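Local structure of AP-4 complex accessory subunit Tepsin (Equus caballus, 5WF2) at residues 28-33 and 48-53; 44-49 and 78-83; 94-99 and 126-131; 68-73 and 104-109. The protein probably associates with the adaptor complex AP-4 through direct binding to two of its subunits and may thereby take part in vesicular protein trafficking at the trans-Golgi network. All coordinates share one frame; numbering follows the deposited sequence.

Interaction 1. Residues 28-33 and 48-53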
loop_
_atom_site.group_PDB
_atom_site.type_symbol
_atom_site.label_atom_id
_atom_site.label_comp_id
_atom_site.label_asym_id
_atom_site.label_seq_id
_atom_site.Cartn_x
_atom_site.Cartn_y
_atom_site.Cartn_z
ATOM N N LEU A 28 -3.261 10.514 -6.172
ATOM C CA LEU A 28 -2.187 10.029 -7.026
ATOM C C LEU A 28 -0.866 10.704 -6.685
ATOM O O LEU A 28 0.166 10.042 -6.572
ATOM C CB LEU A 28 -2.538 10.242 -8.487
ATOM C CG LEU A 28 -1.405 9.840 -9.445
ATOM C CD1 LEU A 28 -0.998 8.362 -9.314
ATOM C CD2 LEU A 28 -1.803 10.117 -10.867
ATOM N N SER A 29 -0.880 12.021 -6.513
ATOM C CA SER A 29 0.334 12.729 -6.114
ATOM C C SER A 29 0.902 12.166 -4.829
ATOM O O SER A 29 2.125 12.032 -4.698
ATOM C CB SER A 29 0.049 14.215 -5.929
ATOM O OG SER A 29 -0.542 14.766 -7.100
ATOM N N LEU A 30 0.031 11.853 -3.855
ATOM C CA LEU A 30 0.499 11.297 -2.584
ATOM C C LEU A 30 1.206 9.965 -2.800
ATOM O O LEU A 30 2.282 9.714 -2.242
ATOM C CB LEU A 30 -0.673 11.121 -1.603
ATOM C CG LEU A 30 -0.230 10.556 -0.248
ATOM C CD1 LEU A 30 0.715 11.513 0.500
ATOM C CD2 LEU A 30 -1.452 10.187 0.618
ATOM N N VAL A 31 0.602 9.081 -3.590
ATOM C CA VAL A 31 1.178 7.756 -3.798
ATOM C C VAL A 31 2.467 7.860 -4.580
ATOM O O VAL A 31 3.425 7.117 -4.332
ATOM C CB VAL A 31 0.166 6.858 -4.520
ATOM C CG1 VAL A 31 0.808 5.580 -5.054
ATOM C CG2 VAL A 31 -1.003 6.527 -3.571
ATOM N N GLN A 32 2.510 8.779 -5.552
ATOM C CA GLN A 32 3.750 8.978 -6.300
ATOM C C GLN A 32 4.850 9.487 -5.377
ATOM O O GLN A 32 5.997 9.062 -5.482
ATOM C CB GLN A 32 3.510 9.928 -7.483
ATOM C CG GLN A 32 2.705 9.335 -8.626
ATOM C CD GLN A 32 2.334 10.353 -9.723
ATOM O OE1 GLN A 32 2.225 11.563 -9.475
ATOM N NE2 GLN A 32 2.111 9.843 -10.934
ATOM N N THR A 33 4.510 10.348 -4.417
ATOM C CA THR A 33 5.506 10.813 -3.457
ATOM C C THR A 33 6.017 9.666 -2.601
ATOM O O THR A 33 7.232 9.461 -2.460
ATOM C CB THR A 33 4.914 11.915 -2.565
ATOM O OG1 THR A 33 4.877 13.150 -3.282
ATOM C CG2 THR A 33 5.729 12.134 -1.291
ATOM N N GLN A 48 4.630 8.631 8.812
ATOM C CA GLN A 48 3.710 9.481 9.565
ATOM C C GLN A 48 3.073 10.544 8.676
ATOM O O GLN A 48 1.876 10.839 8.800
ATOM C CB GLN A 48 4.437 10.128 10.739
ATOM C CG GLN A 48 4.814 9.118 11.805
ATOM C CD GLN A 48 5.260 9.764 13.101
ATOM O OE1 GLN A 48 5.293 10.995 13.231
ATOM N NE2 GLN A 48 5.599 8.929 14.077
ATOM N N HIS A 49 3.867 11.141 7.788
ATOM C CA HIS A 49 3.338 12.095 6.819
ATOM C C HIS A 49 2.310 11.444 5.909
ATOM O O HIS A 49 1.219 11.981 5.709
ATOM C CB HIS A 49 4.482 12.682 5.992
ATOM C CG HIS A 49 4.033 13.384 4.745
ATOM N ND1 HIS A 49 4.134 12.810 3.492
ATOM C CD2 HIS A 49 3.471 14.601 4.557
ATOM C CE1 HIS A 49 3.664 13.651 2.586
ATOM N NE2 HIS A 49 3.250 14.741 3.207
ATOM N N PHE A 50 2.641 10.272 5.368
ATOM C CA PHE A 50 1.716 9.568 4.490
ATOM C C PHE A 50 0.380 9.338 5.187
ATOM O O PHE A 50 -0.683 9.657 4.635
ATOM C CB PHE A 50 2.320 8.236 4.031
ATOM C CG PHE A 50 1.366 7.404 3.205
ATOM C CD1 PHE A 50 1.050 7.773 1.918
ATOM C CD2 PHE A 50 0.802 6.256 3.725
ATOM C CE1 PHE A 50 0.166 7.016 1.160
ATOM C CE2 PHE A 50 -0.088 5.488 2.967
ATOM C CZ PHE A 50 -0.401 5.866 1.696
ATOM N N VAL A 51 0.420 8.828 6.422
ATOM C CA VAL A 51 -0.805 8.549 7.173
ATOM C C VAL A 51 -1.596 9.827 7.469
ATOM O O VAL A 51 -2.834 9.844 7.398
ATOM C CB VAL A 51 -0.436 7.794 8.449
ATOM C CG1 VAL A 51 -1.607 7.730 9.387
ATOM C CG2 VAL A 51 0.007 6.427 8.054
ATOM N N LYS A 52 -0.911 10.895 7.846
ATOM C CA LYS A 52 -1.587 12.170 8.092
ATOM C C LYS A 52 -2.334 12.636 6.853
ATOM O O LYS A 52 -3.523 12.985 6.924
ATOM C CB LYS A 52 -0.561 13.214 8.533
ATOM C CG LYS A 52 -1.124 14.621 8.610
ATOM C CD LYS A 52 -0.318 15.467 9.566
ATOM C CE LYS A 52 -0.556 16.952 9.324
ATOM N NZ LYS A 52 0.514 17.572 8.468
ATOM N N GLU A 53 -1.669 12.582 5.693
ATOM C CA GLU A 53 -2.304 13.016 4.455
ATOM C C GLU A 53 -3.442 12.095 4.059
ATOM O O GLU A 53 -4.473 12.556 3.566
ATOM C CB GLU A 53 -1.274 13.074 3.331
ATOM C CG GLU A 53 -0.268 14.202 3.437
ATOM C CD GLU A 53 -0.920 15.571 3.558
ATOM O OE1 GLU A 53 -1.838 15.863 2.762
ATOM O OE2 GLU A 53 -0.520 16.343 4.463
#
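Leu30 presses both arms of its isobutyl fork against Phe50 and Glu53, and this group makes up the tightly packed part of the contact. The CD2 methyl of Leu30 lies 3.6 Å from CE1 of Phe50, while its CG is 3.8 Å from CD1 of the same ring. The two side chains run at about a right angle to each other. Phe50 reaches this place with its ring anti to the backbone N (chi1 175°), which brings the end of the residue closer to helix 25-35 than its CB direction alone would. The other methyl, CD1 of Leu30, sits 3.8 Å from CB of Glu53. Glu53 lends only this aliphatic base to the tight part, because a bend at chi2 (-55°) turns its end away from the neighbouring helix. Both leucine and phenylalanine are buried, as suits wholly apolar side chains at this spot.

The looser, more solvent-exposed margin is at His49, whose CE1 comes no nearer than 4.2 Å to CD1 of Leu30. Histidine and glutamate therefore border the leucine with carbon atoms, while the carboxylate leads away. No hydrogen bond joins the segments.

The axes of segments 28-33 and 48-53 run nearly antiparallel (170°) and come within 10.9 Å, so these two consecutive helices of the VHS/ENTH-like domain form an antiparallel pair. Beneath the pair runs helix 59-68, whose Val62 touches both Val31 and Phe50, while Leu57, in the loop after helix 44-56, packs on Leu30.

Interaction 2. Residues 44-49 and 78-83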
loop_
_atom_site.group_PDB
_atom_site.type_symbol
_atom_site.label_atom_id
_atom_site.label_comp_id
_atom_site.label_asym_id
_atom_site.label_seq_id
_atom_site.Cartn_x
_atom_site.Cartn_y
_atom_site.Cartn_z
ATOM N N ARG A 44 10.339 6.709 9.408
ATOM C CA ARG A 44 9.309 7.033 10.382
ATOM C C ARG A 44 8.598 8.320 9.995
ATOM O O ARG A 44 7.365 8.410 10.063
ATOM C CB ARG A 44 9.975 7.149 11.760
ATOM C CG ARG A 44 9.053 7.451 12.898
ATOM C CD ARG A 44 9.705 7.165 14.261
ATOM N NE ARG A 44 8.661 6.976 15.271
ATOM C CZ ARG A 44 8.155 7.942 16.040
ATOM N NH1 ARG A 44 8.604 9.188 15.946
ATOM N NH2 ARG A 44 7.191 7.666 16.916
ATOM N N GLU A 45 9.369 9.304 9.522
ATOM C CA GLU A 45 8.826 10.594 9.131
ATOM C C GLU A 45 7.941 10.454 7.911
ATOM O O GLU A 45 6.842 11.011 7.865
ATOM C CB GLU A 45 9.976 11.580 8.868
ATOM C CG GLU A 45 11.088 11.587 9.980
ATOM C CD GLU A 45 12.281 10.615 9.728
ATOM O OE1 GLU A 45 13.269 11.020 9.050
ATOM O OE2 GLU A 45 12.244 9.453 10.215
ATOM N N GLU A 46 8.381 9.674 6.928
ATOM C CA GLU A 46 7.619 9.546 5.695
ATOM C C GLU A 46 6.319 8.800 5.942
ATOM O O GLU A 46 5.268 9.167 5.397
ATOM C CB GLU A 46 8.442 8.821 4.643
ATOM C CG GLU A 46 9.605 9.614 4.060
ATOM C CD GLU A 46 10.554 8.720 3.289
ATOM O OE1 GLU A 46 10.493 7.480 3.474
ATOM O OE2 GLU A 46 11.363 9.238 2.495
ATOM N N ALA A 47 6.371 7.755 6.757
ATOM C CA ALA A 47 5.162 7.008 7.059
ATOM C C ALA A 47 4.165 7.874 7.817
ATOM O O ALA A 47 2.968 7.869 7.515
ATOM C CB ALA A 47 5.517 5.760 7.859
ATOM N N GLN A 48 4.630 8.631 8.812
ATOM C CA GLN A 48 3.710 9.481 9.565
ATOM C C GLN A 48 3.073 10.544 8.676
ATOM O O GLN A 48 1.876 10.839 8.800
ATOM C CB GLN A 48 4.437 10.128 10.739
ATOM C CG GLN A 48 4.814 9.118 11.805
ATOM C CD GLN A 48 5.260 9.764 13.101
ATOM O OE1 GLN A 48 5.293 10.995 13.231
ATOM N NE2 GLN A 48 5.599 8.929 14.077
ATOM N N HIS A 49 3.867 11.141 7.788
ATOM C CA HIS A 49 3.338 12.095 6.819
ATOM C C HIS A 49 2.310 11.444 5.909
ATOM O O HIS A 49 1.219 11.981 5.709
ATOM C CB HIS A 49 4.482 12.682 5.992
ATOM C CG HIS A 49 4.033 13.384 4.745
ATOM N ND1 HIS A 49 4.134 12.810 3.492
ATOM C CD2 HIS A 49 3.471 14.601 4.557
ATOM C CE1 HIS A 49 3.664 13.651 2.586
ATOM N NE2 HIS A 49 3.250 14.741 3.207
ATOM N N GLN A 78 7.637 -1.392 -5.495
ATOM C CA GLN A 78 6.739 -2.376 -4.889
ATOM C C GLN A 78 6.934 -2.433 -3.387
ATOM O O GLN A 78 5.958 -2.502 -2.630
ATOM C CB GLN A 78 6.968 -3.754 -5.485
ATOM C CG GLN A 78 6.448 -3.950 -6.905
ATOM C CD GLN A 78 6.653 -5.373 -7.370
ATOM O OE1 GLN A 78 7.738 -5.936 -7.214
ATOM N NE2 GLN A 78 5.607 -5.977 -7.918
ATOM N N MET A 79 8.193 -2.429 -2.928
ATOM C CA MET A 79 8.476 -2.499 -1.500
ATOM C C MET A 79 7.911 -1.288 -0.764
ATOM O O MET A 79 7.267 -1.432 0.279
ATOM C CB MET A 79 9.991 -2.629 -1.259
ATOM C CG MET A 79 10.532 -4.015 -1.612
ATOM S SD MET A 79 10.046 -5.302 -0.452
ATOM C CE MET A 79 10.924 -4.820 1.028
ATOM N N ARG A 80 8.103 -0.092 -1.316
ATOM C CA ARG A 80 7.600 1.112 -0.660
ATOM C C ARG A 80 6.083 1.154 -0.682
ATOM O O ARG A 80 5.459 1.589 0.295
ATOM C CB ARG A 80 8.197 2.370 -1.314
ATOM C CG ARG A 80 9.736 2.470 -1.135
ATOM C CD ARG A 80 10.296 3.751 -1.733
ATOM N NE ARG A 80 9.794 4.936 -1.055
ATOM C CZ ARG A 80 10.337 5.474 0.021
ATOM N NH1 ARG A 80 11.420 4.949 0.532
ATOM N NH2 ARG A 80 9.796 6.558 0.580
ATOM N N ALA A 81 5.474 0.724 -1.782
ATOM C CA ALA A 81 4.015 0.664 -1.858
ATOM C C ALA A 81 3.464 -0.307 -0.825
ATOM O O ALA A 81 2.489 0.021 -0.148
ATOM C CB ALA A 81 3.570 0.277 -3.271
ATOM N N LEU A 82 4.076 -1.497 -0.683
ATOM C CA LEU A 82 3.700 -2.425 0.398
ATOM C C LEU A 82 3.873 -1.802 1.776
ATOM O O LEU A 82 3.059 -2.037 2.683
ATOM C CB LEU A 82 4.500 -3.727 0.328
ATOM C CG LEU A 82 4.188 -4.665 -0.850
ATOM C CD1 LEU A 82 5.186 -5.811 -0.928
ATOM C CD2 LEU A 82 2.782 -5.231 -0.803
ATOM N N GLY A 83 4.975 -1.087 1.990
ATOM C CA GLY A 83 5.140 -0.372 3.246
ATOM C C GLY A 83 3.997 0.569 3.528
ATOM O O GLY A 83 3.539 0.678 4.669
HETATM O O HOH W 1 12.809 5.877 3.060
#
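Arg80 and Glu46 form a salt bridge in which NH2 of Arg80 donates to OE1 of Glu46 over 3.1 Å, with an N-H...O angle of 159°. The oxygen lies close to the guanidinium plane, whereas the nitrogen stands well above the carboxylate plane; the two flat groups are perpendicular, so this is a single-point grip and not a side-on pair. A water reinforces it, donating to OE1 of Glu46 at 2.8 Å and accepting from NH1 of Arg80 at 3.0 Å.

The guanidinium has further partners: NE donates to Val34 O in helix 25-35 and NH1 to Arg39 O in the following loop. With its several donors, arginine suits a buried place lined by carbonyls, and the partly exposed glutamate would help balance its charge. A bend at chi3 (64°) turns the guanidinium at the end of the chain toward Glu46.

Beyond this pair segments 44-49 and 78-83 make no other contact. The side chain of Arg80 also touches Leu42, and Met79 lies against Ala40. A buried arginine thus bridges non-consecutive helices, tying helix 75-89 to helix 25-35 and to the first turn of helix 44-56 within the helical bundle of the VHS/ENTH-like domain.

Interaction 3. Residues 94-99 and 126-131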
loop_
_atom_site.group_PDB
_atom_site.type_symbol
_atom_site.label_atom_id
_atom_site.label_comp_id
_atom_site.label_asym_id
_atom_site.label_seq_id
_atom_site.Cartn_x
_atom_site.Cartn_y
_atom_site.Cartn_z
ATOM N N LEU A 94 -9.436 3.041 7.761
ATOM C CA LEU A 94 -10.432 2.126 7.239
ATOM C C LEU A 94 -10.528 0.926 8.155
ATOM O O LEU A 94 -9.537 0.541 8.774
ATOM C CB LEU A 94 -10.078 1.655 5.829
ATOM C CG LEU A 94 -10.315 2.644 4.693
ATOM C CD1 LEU A 94 -9.913 1.919 3.409
ATOM C CD2 LEU A 94 -11.756 3.110 4.626
ATOM N N PRO A 95 -11.699 0.318 8.276
ATOM C CA PRO A 95 -11.771 -0.948 9.012
ATOM C C PRO A 95 -10.732 -1.889 8.438
ATOM O O PRO A 95 -10.473 -1.867 7.229
ATOM C CB PRO A 95 -13.197 -1.435 8.758
ATOM C CG PRO A 95 -13.964 -0.211 8.347
ATOM C CD PRO A 95 -12.987 0.702 7.672
ATOM N N GLN A 96 -10.085 -2.689 9.293
ATOM C CA GLN A 96 -9.025 -3.519 8.727
ATOM C C GLN A 96 -9.613 -4.651 7.892
ATOM O O GLN A 96 -8.945 -5.137 6.976
ATOM C CB GLN A 96 -8.071 -4.094 9.791
ATOM C CG GLN A 96 -6.582 -4.031 9.331
ATOM C CD GLN A 96 -5.633 -4.878 10.157
ATOM O OE1 GLN A 96 -5.821 -6.082 10.287
ATOM N NE2 GLN A 96 -4.606 -4.250 10.718
ATOM N N GLU A 97 -10.845 -5.059 8.159
ATOM C CA GLU A 97 -11.463 -6.032 7.264
ATOM C C GLU A 97 -11.666 -5.434 5.877
ATOM O O GLU A 97 -11.606 -6.151 4.861
ATOM C CB GLU A 97 -12.774 -6.508 7.845
ATOM C CG GLU A 97 -13.217 -7.754 7.191
ATOM C CD GLU A 97 -14.532 -8.229 7.714
ATOM O OE1 GLU A 97 -14.969 -7.673 8.746
ATOM O OE2 GLU A 97 -15.126 -9.136 7.080
ATOM N N HIS A 98 -11.904 -4.126 5.815
ATOM C CA HIS A 98 -12.074 -3.458 4.533
ATOM C C HIS A 98 -10.750 -3.329 3.798
ATOM O O HIS A 98 -10.692 -3.509 2.574
ATOM C CB HIS A 98 -12.710 -2.087 4.751
ATOM C CG HIS A 98 -13.397 -1.522 3.546
ATOM N ND1 HIS A 98 -14.209 -0.408 3.618
ATOM C CD2 HIS A 98 -13.396 -1.904 2.250
ATOM C CE1 HIS A 98 -14.677 -0.127 2.411
ATOM N NE2 HIS A 98 -14.185 -1.012 1.559
ATOM N N ILE A 99 -9.666 -3.035 4.516
ATOM C CA ILE A 99 -8.355 -3.037 3.867
ATOM C C ILE A 99 -8.046 -4.426 3.322
ATOM O O ILE A 99 -7.566 -4.551 2.187
ATOM C CB ILE A 99 -7.263 -2.527 4.821
ATOM C CG1 ILE A 99 -7.537 -1.043 5.124
ATOM C CG2 ILE A 99 -5.919 -2.530 4.124
ATOM C CD1 ILE A 99 -6.568 -0.423 6.084
ATOM N N LEU A 126 -0.313 -9.837 4.386
ATOM C CA LEU A 126 -1.529 -10.610 4.187
ATOM C C LEU A 126 -1.843 -11.422 5.424
ATOM O O LEU A 126 -2.992 -11.465 5.877
ATOM C CB LEU A 126 -1.358 -11.516 2.969
ATOM C CG LEU A 126 -2.529 -12.412 2.575
ATOM C CD1 LEU A 126 -3.767 -11.593 2.391
ATOM C CD2 LEU A 126 -2.192 -13.151 1.281
ATOM N N ARG A 127 -0.826 -12.072 6.009
ATOM C CA ARG A 127 -1.068 -12.884 7.206
ATOM C C ARG A 127 -1.522 -12.037 8.387
ATOM O O ARG A 127 -2.353 -12.474 9.185
ATOM C CB ARG A 127 0.185 -13.678 7.581
ATOM C CG ARG A 127 0.612 -14.748 6.546
ATOM C CD ARG A 127 -0.253 -15.995 6.514
ATOM N NE ARG A 127 -1.297 -15.878 5.504
ATOM C CZ ARG A 127 -1.140 -16.165 4.216
ATOM N NH1 ARG A 127 0.027 -16.607 3.757
ATOM N NH2 ARG A 127 -2.166 -16.001 3.384
ATOM N N HIS A 128 -1.039 -10.814 8.482
ATOM C CA HIS A 128 -1.453 -9.906 9.538
ATOM C C HIS A 128 -2.924 -9.506 9.375
ATOM O O HIS A 128 -3.710 -9.587 10.328
ATOM C CB HIS A 128 -0.545 -8.699 9.532
ATOM C CG HIS A 128 -0.820 -7.747 10.648
ATOM N ND1 HIS A 128 -0.365 -7.955 11.938
ATOM C CD2 HIS A 128 -1.599 -6.645 10.695
ATOM C CE1 HIS A 128 -0.791 -6.970 12.708
ATOM N NE2 HIS A 128 -1.548 -6.166 11.986
ATOM N N PHE A 129 -3.318 -9.076 8.169
ATOM C CA PHE A 129 -4.701 -8.662 7.948
ATOM C C PHE A 129 -5.661 -9.831 8.160
ATOM O O PHE A 129 -6.727 -9.668 8.759
ATOM C CB PHE A 129 -4.861 -8.072 6.538
ATOM C CG PHE A 129 -4.112 -6.781 6.283
ATOM C CD1 PHE A 129 -3.614 -5.992 7.320
ATOM C CD2 PHE A 129 -4.042 -6.277 4.977
ATOM C CE1 PHE A 129 -2.973 -4.805 7.059
ATOM C CE2 PHE A 129 -3.397 -5.072 4.706
ATOM C CZ PHE A 129 -2.866 -4.330 5.730
ATOM N N GLU A 130 -5.273 -11.039 7.733
ATOM C CA GLU A 130 -6.116 -12.214 7.935
ATOM C C GLU A 130 -6.272 -12.540 9.419
ATOM O O GLU A 130 -7.363 -12.902 9.876
ATOM C CB GLU A 130 -5.521 -13.391 7.163
ATOM C CG GLU A 130 -5.687 -13.277 5.667
ATOM C CD GLU A 130 -5.125 -14.426 4.888
ATOM O OE1 GLU A 130 -4.246 -15.159 5.405
ATOM O OE2 GLU A 130 -5.556 -14.577 3.730
ATOM N N ALA A 131 -5.199 -12.390 10.188
ATOM C CA ALA A 131 -5.239 -12.697 11.612
ATOM C C ALA A 131 -6.180 -11.771 12.366
ATOM O O ALA A 131 -6.933 -12.213 13.245
ATOM C CB ALA A 131 -3.833 -12.594 12.178
#
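Gln96 and Phe129 meet where helix 96-111 begins and helix 117-132 nears its end, in the last helix pair of this VHS/ENTH-like, all-helical domain. Pro95 occupies the N-cap position of the first of these helices, so Gln96 is in its opening turn.

The van der Waals contacts centre on the ring of Phe129, which is buried between the helices. The CD carbon of Gln96 approaches its CD1 to 3.7 Å, with amide and ring planes 49° apart. At another part of the ring comes the apolar contact, CG2 of Ile99 touching CE2 of Phe129 at 3.6 Å. In Ile99, CG1 lies anti to the carbonyl carbon (chi1 -66°), which puts CG2 anti to the backbone N and toward the ring. Its branched side chain also packs on Leu63 of helix 59-68, and Leu100 and Thr103 add to the lining around Phe129.

The polar contacts belong to the glutamine amide, whose two ends bond in different directions: OE1 pairs with Ser132 OG, and NE2 donates to Gly89 O at the end of helix 75-89. An amide, with an acceptor and a donor on a flexible stem, fits this junction of three helices. The exposed His128 borders it, with NE2 of Gln96 near the plane of its imidazole at 3.8 Å from NE2 of His128, which is van der Waals proximity.

Charged groups occur on the outward face of helix 117-132. There Arg127 grips Glu130 side-on, NE and NH2 each donating to the same OE1 of Glu130 at 3.0 Å, both from one face of the carboxylate.

Interaction 4. Residues 68-73 and 104-109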
loop_
_atom_site.group_PDB
_atom_site.type_symbol
_atom_site.label_atom_id
_atom_site.label_comp_id
_atom_site.label_asym_id
_atom_site.label_seq_id
_atom_site.Cartn_x
_atom_site.Cartn_y
_atom_site.Cartn_z
ATOM N N CYS A 68 -2.278 -0.312 -7.724
ATOM C CA CYS A 68 -1.770 -0.100 -9.079
ATOM C C CYS A 68 -0.252 -0.115 -9.114
ATOM O O CYS A 68 0.343 -0.727 -10.005
ATOM C CB CYS A 68 -2.321 1.211 -9.647
ATOM S SG CYS A 68 -4.060 1.106 -9.992
ATOM N N HIS A 69 0.401 0.526 -8.150
ATOM C CA HIS A 69 1.854 0.529 -8.128
ATOM C C HIS A 69 2.472 -0.794 -7.695
ATOM O O HIS A 69 3.701 -0.878 -7.634
ATOM C CB HIS A 69 2.368 1.644 -7.219
ATOM C CG HIS A 69 2.235 3.003 -7.820
ATOM N ND1 HIS A 69 1.023 3.647 -7.963
ATOM C CD2 HIS A 69 3.169 3.839 -8.329
ATOM C CE1 HIS A 69 1.216 4.821 -8.535
ATOM N NE2 HIS A 69 2.510 4.962 -8.770
ATOM N N LEU A 70 1.691 -1.813 -7.372
ATOM C CA LEU A 70 2.271 -3.106 -7.052
ATOM C C LEU A 70 2.532 -3.931 -8.292
ATOM O O LEU A 70 3.131 -4.990 -8.176
ATOM C CB LEU A 70 1.365 -3.909 -6.107
ATOM C CG LEU A 70 1.271 -3.294 -4.717
ATOM C CD1 LEU A 70 0.317 -4.084 -3.877
ATOM C CD2 LEU A 70 2.593 -3.337 -4.031
ATOM N N GLY A 71 2.119 -3.458 -9.453
ATOM C CA GLY A 71 2.378 -4.163 -10.696
ATOM C C GLY A 71 2.923 -3.219 -11.744
ATOM O O GLY A 71 2.555 -2.041 -11.793
ATOM N N GLY A 72 3.807 -3.749 -12.582
ATOM C CA GLY A 72 4.379 -2.947 -13.646
ATOM C C GLY A 72 5.408 -1.958 -13.173
ATOM O O GLY A 72 5.648 -0.949 -13.847
ATOM N N THR A 73 6.027 -2.213 -12.025
ATOM C CA THR A 73 7.024 -1.298 -11.502
ATOM C C THR A 73 8.279 -2.080 -11.148
ATOM O O THR A 73 8.398 -3.272 -11.464
ATOM C CB THR A 73 6.483 -0.536 -10.274
ATOM O OG1 THR A 73 6.192 -1.457 -9.217
ATOM C CG2 THR A 73 5.202 0.219 -10.604
ATOM N N ARG A 104 -6.557 -8.123 -0.599
ATOM C CA ARG A 104 -6.304 -9.558 -0.614
ATOM C C ARG A 104 -5.867 -10.086 -1.968
ATOM O O ARG A 104 -4.899 -10.868 -2.010
ATOM C CB ARG A 104 -7.529 -10.327 -0.124
ATOM C CG ARG A 104 -7.380 -11.813 -0.319
ATOM C CD ARG A 104 -8.690 -12.509 -0.138
ATOM N NE ARG A 104 -9.021 -12.726 1.266
ATOM C CZ ARG A 104 -9.914 -12.009 1.934
ATOM N NH1 ARG A 104 -10.516 -11.002 1.318
ATOM N NH2 ARG A 104 -10.187 -12.303 3.203
ATOM N N PRO A 105 -6.508 -9.751 -3.089
ATOM C CA PRO A 105 -6.109 -10.394 -4.356
ATOM C C PRO A 105 -4.681 -10.122 -4.774
ATOM O O PRO A 105 -3.973 -11.051 -5.180
ATOM C CB PRO A 105 -7.114 -9.822 -5.365
ATOM C CG PRO A 105 -8.299 -9.514 -4.564
ATOM C CD PRO A 105 -7.773 -9.013 -3.247
ATOM N N ARG A 106 -4.239 -8.871 -4.712
ATOM C CA ARG A 106 -2.890 -8.565 -5.142
ATOM C C ARG A 106 -1.871 -9.083 -4.143
ATOM O O ARG A 106 -0.815 -9.597 -4.535
ATOM C CB ARG A 106 -2.717 -7.070 -5.369
ATOM C CG ARG A 106 -1.363 -6.708 -6.014
ATOM C CD ARG A 106 -1.099 -7.475 -7.382
ATOM N NE ARG A 106 0.217 -7.147 -7.935
ATOM C CZ ARG A 106 0.964 -7.963 -8.684
ATOM N NH1 ARG A 106 0.547 -9.187 -8.988
ATOM N NH2 ARG A 106 2.166 -7.565 -9.094
ATOM N N LEU A 107 -2.174 -9.000 -2.852
ATOM C CA LEU A 107 -1.277 -9.588 -1.858
ATOM C C LEU A 107 -1.161 -11.097 -2.032
ATOM O O LEU A 107 -0.065 -11.657 -1.875
ATOM C CB LEU A 107 -1.754 -9.251 -0.451
ATOM C CG LEU A 107 -1.594 -7.803 -0.008
ATOM C CD1 LEU A 107 -2.188 -7.666 1.364
ATOM C CD2 LEU A 107 -0.094 -7.447 0.052
ATOM N N GLN A 108 -2.267 -11.786 -2.351
ATOM C CA GLN A 108 -2.188 -13.224 -2.631
ATOM C C GLN A 108 -1.302 -13.504 -3.848
ATOM O O GLN A 108 -0.485 -14.430 -3.823
ATOM C CB GLN A 108 -3.590 -13.829 -2.863
ATOM C CG GLN A 108 -4.348 -14.219 -1.624
ATOM C CD GLN A 108 -5.821 -14.576 -1.896
ATOM O OE1 GLN A 108 -6.371 -14.266 -2.957
ATOM N NE2 GLN A 108 -6.449 -15.262 -0.934
ATOM N N GLU A 109 -1.452 -12.724 -4.916
ATOM C CA GLU A 109 -0.604 -12.897 -6.095
ATOM C C GLU A 109 0.876 -12.730 -5.763
ATOM O O GLU A 109 1.720 -13.541 -6.186
ATOM C CB GLU A 109 -1.009 -11.918 -7.183
ATOM C CG GLU A 109 -2.295 -12.314 -7.894
ATOM C CD GLU A 109 -2.886 -11.212 -8.742
ATOM O OE1 GLU A 109 -2.221 -10.156 -8.942
ATOM O OE2 GLU A 109 -4.037 -11.412 -9.197
#
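The carbonyl oxygen of Leu70 is gripped by two side chains, Arg106 and Gln78. NH2 of Arg106 donates to it over 2.9 Å in an almost straight bond (174°), with Leu70 O in the guanidinium plane but the nitrogen raised above the carbonyl plane. The second bond comes from NE2 of Gln78. Arginine suits this place because its other terminal nitrogen remains available within its own helix: NH1 of Arg106 makes a salt bridge to OE1 of Glu109 at 2.9 Å, which should help hold the guanidinium in its orientation.

Behind the polar tip, the side chains of Leu70 and Arg106 lie alongside each other, pointing opposite ways. CD1 of Leu70 meets CG of Arg106 at 3.8 Å; a bend at chi2 (55°) lets the arginine stem pass the leucine before its head reaches the carbonyl. Gly71 CA comes to 3.8 Å from NH2 of Arg106.

The loop has its own internal order. A type I turn spans Cys68 to Gly71, and Thr73 OG1 returns to His69 O with a 3.0 Å hydrogen bond. Gly72 adopts a positive phi (75°), a conformation that glycine accommodates easily.

This loop joins helix 59-68 to helix 75-89. Leu70 dips onto Ala81 and Leu82 of helix 75-89, His69 lies against helix 25-35, and Arg106 fastens the turn to helix 96-111.

Overall arrangement
Interactions 1, 2, 4 and 3 follow one another along the chain, each opening before the previous one closes. Interactions 1 and 2, with centres 9 Å apart, share helix 44-56; interactions 3 and 4, with centres 16 Å apart, share helix 96-111. Interactions 1 and 4 lie on opposite sides of the chain's centre, 19 Å between centres, yet meet where Val31 packs on His69. Leu82, packed on Leu107, connects interactions 2 and 4, and Leu126 joins 3 to 4 through Gln108. Interactions 1 and 3, 20 Å apart between centres, do not touch. Contacts between successive helices (1 and 3) and across intervening ones (2 and 4) thus tie the chain into one compact VHS/ENTH-like domain of tepsin.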